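Long-range contacts in taurocyamine kinase (Schistosoma mansoni, PDB 4WOD), which reversibly transfers phosphate between ATP and taurocyamine in a magnesium-dependent reaction, as a duplicated member of the ATP:guanido phosphotransferase family: residues Glu347-Tyr355 with Pro365-Ala373; Lys397-Thr408 with Gly428-Tyr439. The protein carries 4 engineered substitutions. All coordinates share one frame; numbering follows the deposited sequence.

Contact 1 (Glu347-Tyr355 with Pro365-Ala373); sequences ELEVMLQEY and PVEPLTYLA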
loop_
_atom_site.group_PDB
_atom_site.type_symbol
_atom_site.label_atom_id
_atom_site.label_comp_id
_atom_site.label_asym_id
_atom_site.label_seq_id
_atom_site.Cartn_x
_atom_site.Cartn_y
_atom_site.Cartn_z
ATOM N N GLU A 347 -4.166 18.761 8.013
ATOM C CA GLU A 347 -5.505 18.927 8.592
ATOM C C GLU A 347 -6.034 17.570 9.090
ATOM O O GLU A 347 -6.676 17.479 10.144
ATOM C CB GLU A 347 -6.477 19.538 7.578
ATOM C CG GLU A 347 -6.297 21.030 7.364
ATOM C CD GLU A 347 -7.167 21.590 6.241
ATOM O OE1 GLU A 347 -7.615 20.821 5.378
ATOM O OE2 GLU A 347 -7.389 22.813 6.209
ATOM N N LEU A 348 -5.725 16.512 8.344
ATOM C CA LEU A 348 -6.143 15.173 8.749
ATOM C C LEU A 348 -5.386 14.695 9.995
ATOM O O LEU A 348 -5.968 14.026 10.857
ATOM C CB LEU A 348 -5.969 14.190 7.593
ATOM C CG LEU A 348 -6.605 12.810 7.771
ATOM C CD1 LEU A 348 -8.060 12.952 8.182
ATOM C CD2 LEU A 348 -6.495 12.017 6.477
ATOM N N GLU A 349 -4.105 15.040 10.121
ATOM C CA GLU A 349 -3.366 14.680 11.329
ATOM C C GLU A 349 -4.016 15.358 12.537
ATOM O O GLU A 349 -4.197 14.750 13.603
ATOM C CB GLU A 349 -1.895 15.080 11.229
ATOM C CG GLU A 349 -1.132 14.951 12.531
ATOM C CD GLU A 349 -0.805 13.503 12.906
ATOM O OE1 GLU A 349 -0.948 12.611 12.040
ATOM O OE2 GLU A 349 -0.392 13.262 14.062
ATOM N N VAL A 350 -4.366 16.625 12.366
ATOM C CA VAL A 350 -4.998 17.384 13.450
ATOM C C VAL A 350 -6.322 16.732 13.848
ATOM O O VAL A 350 -6.600 16.563 15.037
ATOM C CB VAL A 350 -5.217 18.850 13.040
ATOM C CG1 VAL A 350 -6.151 19.551 14.029
ATOM C CG2 VAL A 350 -3.884 19.567 12.971
ATOM N N MET A 351 -7.113 16.331 12.860
ATOM C CA MET A 351 -8.390 15.673 13.125
ATOM C C MET A 351 -8.173 14.360 13.858
ATOM O O MET A 351 -8.872 14.066 14.826
ATOM C CB MET A 351 -9.171 15.432 11.830
ATOM C CG MET A 351 -9.756 16.690 11.202
ATOM S SD MET A 351 -10.596 16.381 9.630
ATOM C CE MET A 351 -9.276 16.646 8.481
ATOM N N LEU A 352 -7.196 13.579 13.407
ATOM C CA LEU A 352 -6.876 12.324 14.082
ATOM C C LEU A 352 -6.488 12.550 15.533
ATOM O O LEU A 352 -6.960 11.841 16.426
ATOM C CB LEU A 352 -5.740 11.591 13.366
ATOM C CG LEU A 352 -5.996 11.006 11.978
ATOM C CD1 LEU A 352 -4.669 10.687 11.300
ATOM C CD2 LEU A 352 -6.904 9.729 12.032
ATOM N N GLN A 353 -5.618 13.531 15.767
ATOM C CA GLN A 353 -5.138 13.810 17.108
ATOM C C GLN A 353 -6.319 14.153 18.008
ATOM O O GLN A 353 -6.395 13.663 19.131
ATOM C CB GLN A 353 -4.084 14.942 17.105
ATOM C CG GLN A 353 -2.743 14.529 16.477
ATOM C CD GLN A 353 -2.022 13.429 17.256
ATOM O OE1 GLN A 353 -2.289 13.208 18.441
ATOM N NE2 GLN A 353 -1.107 12.729 16.587
ATOM N N GLU A 354 -7.265 14.937 17.497
ATOM C CA GLU A 354 -8.437 15.319 18.293
ATOM C C GLU A 354 -9.468 14.182 18.482
ATOM O O GLU A 354 -9.943 13.951 19.600
ATOM C CB GLU A 354 -9.118 16.537 17.669
ATOM C CG GLU A 354 -8.238 17.787 17.695
ATOM C CD GLU A 354 -7.822 18.174 19.119
ATOM O OE1 GLU A 354 -8.701 18.197 20.011
ATOM O OE2 GLU A 354 -6.611 18.409 19.355
ATOM N N TYR A 355 -9.801 13.479 17.406
ATOM C CA TYR A 355 -10.839 12.438 17.455
ATOM C C TYR A 355 -10.416 11.253 18.324
ATOM O O TYR A 355 -11.271 10.539 18.844
ATOM C CB TYR A 355 -11.180 11.945 16.048
ATOM C CG TYR A 355 -12.560 11.341 15.904
ATOM C CD1 TYR A 355 -13.694 12.139 15.988
ATOM C CD2 TYR A 355 -12.730 9.983 15.652
ATOM C CE1 TYR A 355 -14.942 11.612 15.854
ATOM C CE2 TYR A 355 -13.994 9.439 15.507
ATOM C CZ TYR A 355 -15.098 10.265 15.612
ATOM O OH TYR A 355 -16.363 9.763 15.462
ATOM N N PRO A 365 -6.024 4.084 15.602
ATOM C CA PRO A 365 -6.696 5.387 15.555
ATOM C C PRO A 365 -7.580 5.484 14.303
ATOM O O PRO A 365 -7.342 4.763 13.338
ATOM C CB PRO A 365 -5.528 6.382 15.523
ATOM C CG PRO A 365 -4.418 5.633 14.908
ATOM C CD PRO A 365 -4.585 4.190 15.322
ATOM N N VAL A 366 -8.606 6.329 14.322
ATOM C CA VAL A 366 -9.504 6.403 13.191
ATOM C C VAL A 366 -9.861 7.852 12.894
ATOM O O VAL A 366 -9.927 8.679 13.809
ATOM C CB VAL A 366 -10.791 5.568 13.431
ATOM C CG1 VAL A 366 -11.642 6.178 14.562
ATOM C CG2 VAL A 366 -11.593 5.387 12.120
ATOM N N GLU A 367 -10.076 8.151 11.616
ATOM C CA GLU A 367 -10.536 9.479 11.198
ATOM C C GLU A 367 -11.922 9.774 11.802
ATOM O O GLU A 367 -12.682 8.841 12.125
ATOM C CB GLU A 367 -10.591 9.563 9.672
ATOM C CG GLU A 367 -9.257 9.300 8.942
ATOM C CD GLU A 367 -9.044 7.837 8.525
ATOM O OE1 GLU A 367 -9.455 6.916 9.264
ATOM O OE2 GLU A 367 -8.458 7.609 7.446
ATOM N N PRO A 368 -12.259 11.066 11.961
ATOM C CA PRO A 368 -13.616 11.412 12.398
ATOM C C PRO A 368 -14.698 10.730 11.551
ATOM O O PRO A 368 -14.551 10.608 10.328
ATOM C CB PRO A 368 -13.659 12.931 12.217
ATOM C CG PRO A 368 -12.248 13.362 12.495
ATOM C CD PRO A 368 -11.404 12.261 11.838
ATOM N N LEU A 369 -15.749 10.263 12.218
ATOM C CA LEU A 369 -16.880 9.635 11.547
ATOM C C LEU A 369 -17.407 10.460 10.363
ATOM O O LEU A 369 -17.666 9.917 9.291
ATOM C CB LEU A 369 -18.003 9.391 12.547
ATOM C CG LEU A 369 -19.302 8.823 11.983
ATOM C CD1 LEU A 369 -19.038 7.510 11.192
ATOM C CD2 LEU A 369 -20.293 8.610 13.114
ATOM N N THR A 370 -17.558 11.767 10.543
ATOM C CA THR A 370 -18.116 12.579 9.453
ATOM C C THR A 370 -17.170 12.700 8.264
ATOM O O THR A 370 -17.624 12.901 7.130
ATOM C CB THR A 370 -18.490 13.992 9.918
ATOM O OG1 THR A 370 -17.341 14.609 10.502
ATOM C CG2 THR A 370 -19.618 13.926 10.939
ATOM N N TYR A 371 -15.867 12.569 8.511
ATOM C CA TYR A 371 -14.884 12.551 7.421
ATOM C C TYR A 371 -15.016 11.269 6.605
ATOM O O TYR A 371 -15.040 11.292 5.368
ATOM C CB TYR A 371 -13.455 12.678 7.962
ATOM C CG TYR A 371 -12.368 12.582 6.897
ATOM C CD1 TYR A 371 -12.003 13.700 6.147
ATOM C CD2 TYR A 371 -11.690 11.387 6.655
ATOM C CE1 TYR A 371 -11.012 13.626 5.178
ATOM C CE2 TYR A 371 -10.694 11.303 5.692
ATOM C CZ TYR A 371 -10.359 12.426 4.948
ATOM O OH TYR A 371 -9.358 12.373 3.981
ATOM N N LEU A 372 -15.091 10.145 7.308
ATOM C CA LEU A 372 -15.251 8.855 6.641
ATOM C C LEU A 372 -16.592 8.751 5.941
ATOM O O LEU A 372 -16.700 8.101 4.906
ATOM C CB LEU A 372 -15.092 7.700 7.645
ATOM C CG LEU A 372 -13.666 7.560 8.182
ATOM C CD1 LEU A 372 -13.577 6.453 9.272
ATOM C CD2 LEU A 372 -12.676 7.306 7.060
ATOM N N ALA A 373 -17.623 9.372 6.506
ATOM C CA ALA A 373 -18.942 9.341 5.882
ATOM C C ALA A 373 -18.912 10.056 4.520
ATOM O O ALA A 373 -19.643 9.684 3.603
ATOM C CB ALA A 373 -19.980 9.971 6.798
#
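Tyr355, in the last turn of its helix, lays its ring on Pro368, the N-cap residue of the helix that follows. With CG anti to the backbone N (chi1 -156°), the side chain leaves its own helix and runs past the proline in the opposite direction. Its CB meets Pro368 CG at 4.0 Å. The ring then takes Pro368 CA on one face, 3.4 Å from the centroid and only 2° off the normal, a CH-pi contact for which a broad, flat ring and a compact proline are well suited. CD2 and CE2 meet Val366 O at 3.6 Å and Glu367 O at 3.7 Å, both obliquely to the ring. At the tip, OH receives a weak hydrogen bond from Leu369 N (3.3 Å) while also bonding to Asp399, so a tyrosine can lay its ring on the proline and still place its polar end in hydrogen bonds.

One turn back along the helix, Met351 rests its CB against Pro368 CG at 3.8 Å, and its sulfur lies obliquely beside the Tyr371 ring in a Met-aromatic contact. Leu348 sends CD1 over a face of that same ring, 4.0 Å from its centroid, the two side chains crossing near a right angle. Leu352 sets its CD2 against the backbone at Glu367 N, 3.6 Å away. Glu367 offers its aliphatic CG to both leucines, whereas its carboxylate turns to Arg414 in a salt bridge and to Tyr418 in a hydrogen bond.

Glu347-Tyr355 lies near the end of the first of two approximate repeats, and Pro365-Ala373 begins the second. Their largely apolar seam thus forms part of the junction between the fused phosphagen kinase units of a duplicated enzyme.

Contact 2 (Lys397-Thr408 with Gly428-Tyr439); sequences KYDGKRTTHGAT and GEAECYSTFIDY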
loop_
_atom_site.group_PDB
_atom_site.type_symbol
_atom_site.label_atom_id
_atom_site.label_comp_id
_atom_site.label_asym_id
_atom_site.label_seq_id
_atom_site.Cartn_x
_atom_site.Cartn_y
_atom_site.Cartn_z
ATOM N N LYS A 397 -26.309 10.499 16.486
ATOM C CA LYS A 397 -26.406 9.714 17.715
ATOM C C LYS A 397 -25.054 9.146 18.156
ATOM O O LYS A 397 -24.736 9.175 19.338
ATOM C CB LYS A 397 -27.405 8.568 17.525
ATOM C CG LYS A 397 -27.739 7.767 18.762
ATOM C CD LYS A 397 -28.741 6.670 18.401
ATOM C CE LYS A 397 -28.810 5.607 19.473
ATOM N NZ LYS A 397 -29.565 6.036 20.675
ATOM N N TYR A 398 -24.272 8.631 17.203
ATOM C CA TYR A 398 -23.108 7.790 17.517
ATOM C C TYR A 398 -21.739 8.449 17.328
ATOM O O TYR A 398 -20.718 7.882 17.717
ATOM C CB TYR A 398 -23.157 6.515 16.663
ATOM C CG TYR A 398 -24.177 5.509 17.142
ATOM C CD1 TYR A 398 -24.381 5.296 18.500
ATOM C CD2 TYR A 398 -24.925 4.765 16.236
ATOM C CE1 TYR A 398 -25.306 4.366 18.947
ATOM C CE2 TYR A 398 -25.845 3.831 16.671
ATOM C CZ TYR A 398 -26.040 3.641 18.029
ATOM O OH TYR A 398 -26.967 2.722 18.475
ATOM N N ASP A 399 -21.703 9.620 16.705
ATOM C CA ASP A 399 -20.451 10.363 16.580
ATOM C C ASP A 399 -19.824 10.596 17.962
ATOM O O ASP A 399 -20.456 11.142 18.849
ATOM C CB ASP A 399 -20.699 11.704 15.878
ATOM C CG ASP A 399 -19.467 12.241 15.170
ATOM O OD1 ASP A 399 -18.367 11.661 15.309
ATOM O OD2 ASP A 399 -19.595 13.265 14.472
ATOM N N GLY A 400 -18.591 10.173 18.166
ATOM C CA GLY A 400 -17.980 10.401 19.461
ATOM C C GLY A 400 -18.355 9.394 20.539
ATOM O O GLY A 400 -17.976 9.542 21.707
ATOM N N LYS A 401 -19.093 8.358 20.159
ATOM C CA LYS A 401 -19.365 7.267 21.087
ATOM C C LYS A 401 -18.317 6.163 20.917
ATOM O O LYS A 401 -17.882 5.871 19.797
ATOM C CB LYS A 401 -20.782 6.716 20.875
ATOM C CG LYS A 401 -21.142 5.596 21.843
ATOM C CD LYS A 401 -22.541 5.761 22.427
ATOM C CE LYS A 401 -22.549 5.495 23.938
ATOM N NZ LYS A 401 -21.699 4.327 24.314
ATOM N N ARG A 402 -17.908 5.559 22.029
ATOM C CA ARG A 402 -16.992 4.416 21.988
ATOM C C ARG A 402 -17.562 3.272 22.805
ATOM O O ARG A 402 -18.300 3.501 23.773
ATOM C CB ARG A 402 -15.608 4.782 22.526
ATOM C CG ARG A 402 -14.894 5.893 21.756
ATOM C CD ARG A 402 -13.384 5.620 21.632
ATOM N NE ARG A 402 -12.772 6.582 20.717
ATOM C CZ ARG A 402 -11.757 6.311 19.906
ATOM N NH1 ARG A 402 -11.202 5.094 19.897
ATOM N NH2 ARG A 402 -11.284 7.271 19.109
ATOM N N THR A 403 -17.215 2.043 22.423
ATOM C CA THR A 403 -17.480 0.911 23.305
ATOM C C THR A 403 -16.568 1.004 24.514
ATOM O O THR A 403 -15.658 1.836 24.565
ATOM C CB THR A 403 -17.254 -0.438 22.610
ATOM O OG1 THR A 403 -15.877 -0.546 22.223
ATOM C CG2 THR A 403 -18.131 -0.556 21.395
ATOM N N THR A 404 -16.787 0.114 25.475
ATOM C CA THR A 404 -16.058 0.151 26.725
ATOM C C THR A 404 -14.569 0.038 26.453
ATOM O O THR A 404 -13.750 0.600 27.174
ATOM C CB THR A 404 -16.521 -0.979 27.689
ATOM O OG1 THR A 404 -17.934 -0.867 27.903
ATOM C CG2 THR A 404 -15.827 -0.856 29.025
ATOM N N HIS A 405 -14.220 -0.664 25.378
ATOM C CA HIS A 405 -12.820 -0.924 25.098
ATOM C C HIS A 405 -12.292 -0.179 23.873
ATOM O O HIS A 405 -11.174 -0.420 23.428
ATOM C CB HIS A 405 -12.625 -2.420 24.984
ATOM C CG HIS A 405 -13.211 -3.157 26.148
ATOM N ND1 HIS A 405 -14.159 -4.148 26.007
ATOM C CD2 HIS A 405 -13.032 -2.993 27.482
ATOM C CE1 HIS A 405 -14.508 -4.593 27.202
ATOM N NE2 HIS A 405 -13.838 -3.910 28.116
ATOM N N GLY A 406 -13.086 0.758 23.362
ATOM C CA GLY A 406 -12.552 1.741 22.436
ATOM C C GLY A 406 -12.967 1.691 20.977
ATOM O O GLY A 406 -12.430 2.437 20.152
ATOM N N ALA A 407 -13.927 0.834 20.646
ATOM C CA ALA A 407 -14.379 0.726 19.278
ATOM C C ALA A 407 -15.376 1.849 18.921
ATOM O O ALA A 407 -16.198 2.283 19.750
ATOM C CB ALA A 407 -15.007 -0.648 19.043
ATOM N N THR A 408 -15.283 2.324 17.688
ATOM C CA THR A 408 -16.156 3.393 17.213
ATOM C C THR A 408 -16.882 2.996 15.939
ATOM O O THR A 408 -16.496 2.027 15.268
ATOM C CB THR A 408 -15.365 4.686 16.937
ATOM O OG1 THR A 408 -14.481 4.481 15.822
ATOM C CG2 THR A 408 -14.560 5.100 18.170
ATOM N N GLY A 428 -15.352 -3.718 15.715
ATOM C CA GLY A 428 -14.125 -3.653 16.504
ATOM C C GLY A 428 -14.083 -4.602 17.699
ATOM O O GLY A 428 -13.014 -4.929 18.198
ATOM N N GLU A 429 -15.247 -5.029 18.157
ATOM C CA GLU A 429 -15.367 -5.994 19.262
ATOM C C GLU A 429 -16.834 -6.394 19.396
ATOM O O GLU A 429 -17.708 -5.729 18.845
ATOM C CB GLU A 429 -14.847 -5.405 20.579
ATOM C CG GLU A 429 -15.691 -4.274 21.147
ATOM C CD GLU A 429 -15.288 -3.949 22.573
ATOM O OE1 GLU A 429 -15.092 -4.903 23.357
ATOM O OE2 GLU A 429 -15.128 -2.752 22.907
ATOM N N ALA A 430 -17.106 -7.452 20.151
ATOM C CA ALA A 430 -18.447 -7.977 20.292
ATOM C C ALA A 430 -19.422 -6.922 20.775
ATOM O O ALA A 430 -20.585 -6.929 20.368
ATOM C CB ALA A 430 -18.460 -9.175 21.254
ATOM N N GLU A 431 -18.948 -6.029 21.642
ATOM C CA GLU A 431 -19.817 -5.027 22.263
ATOM C C GLU A 431 -20.399 -4.062 21.220
ATOM O O GLU A 431 -21.416 -3.398 21.451
ATOM C CB GLU A 431 -19.054 -4.252 23.340
ATOM C CG GLU A 431 -19.942 -3.331 24.178
ATOM C CD GLU A 431 -19.149 -2.498 25.165
ATOM O OE1 GLU A 431 -18.335 -3.084 25.907
ATOM O OE2 GLU A 431 -19.329 -1.259 25.194
ATOM N N CYS A 432 -19.748 -3.993 20.070
ATOM C CA CYS A 432 -20.236 -3.170 18.972
ATOM C C CYS A 432 -21.695 -3.494 18.635
ATOM O O CYS A 432 -22.473 -2.591 18.289
ATOM C CB CYS A 432 -19.335 -3.355 17.742
ATOM S SG CYS A 432 -17.761 -2.477 17.860
ATOM N N TYR A 433 -22.073 -4.769 18.777
ATOM C CA TYR A 433 -23.412 -5.198 18.403
ATOM C C TYR A 433 -24.497 -4.820 19.419
ATOM O O TYR A 433 -25.674 -5.067 19.185
ATOM C CB TYR A 433 -23.440 -6.712 18.169
ATOM C CG TYR A 433 -22.668 -7.109 16.927
ATOM C CD1 TYR A 433 -23.260 -7.043 15.665
ATOM C CD2 TYR A 433 -21.345 -7.519 17.011
ATOM C CE1 TYR A 433 -22.562 -7.416 14.513
ATOM C CE2 TYR A 433 -20.623 -7.871 15.858
ATOM C CZ TYR A 433 -21.237 -7.823 14.621
ATOM O OH TYR A 433 -20.518 -8.182 13.478
ATOM N N SER A 434 -24.116 -4.244 20.538
ATOM C CA SER A 434 -25.125 -3.648 21.400
ATOM C C SER A 434 -24.934 -2.129 21.433
ATOM O O SER A 434 -25.908 -1.394 21.324
ATOM C CB SER A 434 -25.081 -4.257 22.810
ATOM O OG SER A 434 -23.893 -3.898 23.489
ATOM N N THR A 435 -23.693 -1.662 21.587
ATOM C CA THR A 435 -23.417 -0.216 21.643
ATOM C C THR A 435 -23.923 0.528 20.396
ATOM O O THR A 435 -24.451 1.659 20.487
ATOM C CB THR A 435 -21.913 0.054 21.810
ATOM O OG1 THR A 435 -21.421 -0.671 22.941
ATOM C CG2 THR A 435 -21.630 1.558 21.989
ATOM N N PHE A 436 -23.782 -0.110 19.235
ATOM C CA PHE A 436 -24.236 0.502 17.976
ATOM C C PHE A 436 -25.395 -0.255 17.328
ATOM O O PHE A 436 -25.463 -0.351 16.097
ATOM C CB PHE A 436 -23.076 0.597 16.980
ATOM C CG PHE A 436 -21.888 1.351 17.507
ATOM C CD1 PHE A 436 -21.975 2.698 17.767
ATOM C CD2 PHE A 436 -20.690 0.703 17.769
ATOM C CE1 PHE A 436 -20.891 3.397 18.263
ATOM C CE2 PHE A 436 -19.607 1.391 18.247
ATOM C CZ PHE A 436 -19.702 2.740 18.504
ATOM N N ILE A 437 -26.285 -0.793 18.158
ATOM C CA ILE A 437 -27.389 -1.627 17.688
ATOM C C ILE A 437 -28.272 -0.899 16.652
ATOM O O ILE A 437 -28.772 -1.523 15.716
ATOM C CB ILE A 437 -28.253 -2.125 18.889
ATOM C CG1 ILE A 437 -29.318 -3.125 18.432
ATOM C CG2 ILE A 437 -28.913 -0.952 19.636
ATOM C CD1 ILE A 437 -29.854 -4.006 19.594
ATOM N N ASP A 438 -28.421 0.418 16.803
ATOM C CA ASP A 438 -29.277 1.202 15.911
ATOM C C ASP A 438 -28.724 1.224 14.501
ATOM O O ASP A 438 -29.463 1.423 13.538
ATOM C CB ASP A 438 -29.431 2.639 16.410
ATOM C CG ASP A 438 -30.396 2.756 17.575
ATOM O OD1 ASP A 438 -30.857 1.724 18.090
ATOM O OD2 ASP A 438 -30.717 3.891 17.962
ATOM N N TYR A 439 -27.413 1.063 14.378
ATOM C CA TYR A 439 -26.813 0.962 13.053
ATOM C C TYR A 439 -26.773 -0.487 12.595
ATOM O O TYR A 439 -27.177 -0.805 11.480
ATOM C CB TYR A 439 -25.415 1.562 13.060
ATOM C CG TYR A 439 -24.610 1.367 11.801
ATOM C CD1 TYR A 439 -24.926 2.058 10.638
ATOM C CD2 TYR A 439 -23.503 0.522 11.784
ATOM C CE1 TYR A 439 -24.172 1.903 9.492
ATOM C CE2 TYR A 439 -22.740 0.367 10.640
ATOM C CZ TYR A 439 -23.085 1.063 9.494
ATOM O OH TYR A 439 -22.338 0.914 8.340
#
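Thr403 and Thr435 face each other with CA atoms 6.3 Å apart, where the type I turn Thr403-Gly406 lies against a segment holding another type I turn, the short helix 432-435 and the start of helix 437-448. Two glutamates grip the first turn. His405 ND1 donates in its ring plane to the syn lone pair of Glu429 OE1 (2.9 Å, 172°). Glu431, with its chain extended, takes Thr404 N on OE2 at 2.9 Å from above the carboxylate plane and Thr404 OG1 on OE1 at 3.0 Å, so backbone and hydroxyl share one carboxylate. Glycine suits position 428, because a CB there would collide with that of Ala407.

Farther along, Phe436 directs its edge at a face of Tyr398 in a T-shaped stack, centroids 5.0 Å apart and planes at 86°. Tyr398 OH accepts from Asp438 N at 3.2 Å, which makes tyrosine apt here: its ring packs while its hydroxyl meets the start of helix 437-448. The exposed Lys397 forms a long salt bridge to Asp438.

A polar turn and an aromatic pair thus join the turn-rich Lys397-Thr408 to the helical Gly428-Tyr439 within the small helical N-terminal domain of a phosphagen kinase, in the second repeat.

Overall arrangement
Contact 1 joins a helix near the end of one repeat to the start of the next, whereas contact 2 lies wholly within the second, and their centres are about 17 Å apart. Both are partly buried, but contact 1 has no exposed residue among those that touch, while contact 2 has several, including Lys397 and Lys401. Their chemistry follows: CH-pi and aliphatic packing with a single weak hydrogen bond in the first, carboxylate-centred bonding beside an aromatic pair in the second. The two share no segment yet meet directly. Tyr355 OH lies 2.8 Å from Asp399 OD1, and Tyr355 O lies 3.3 Å from Arg402 NH2, both probable hydrogen bonds that tie the first repeat's final helix to Lys397-Thr408.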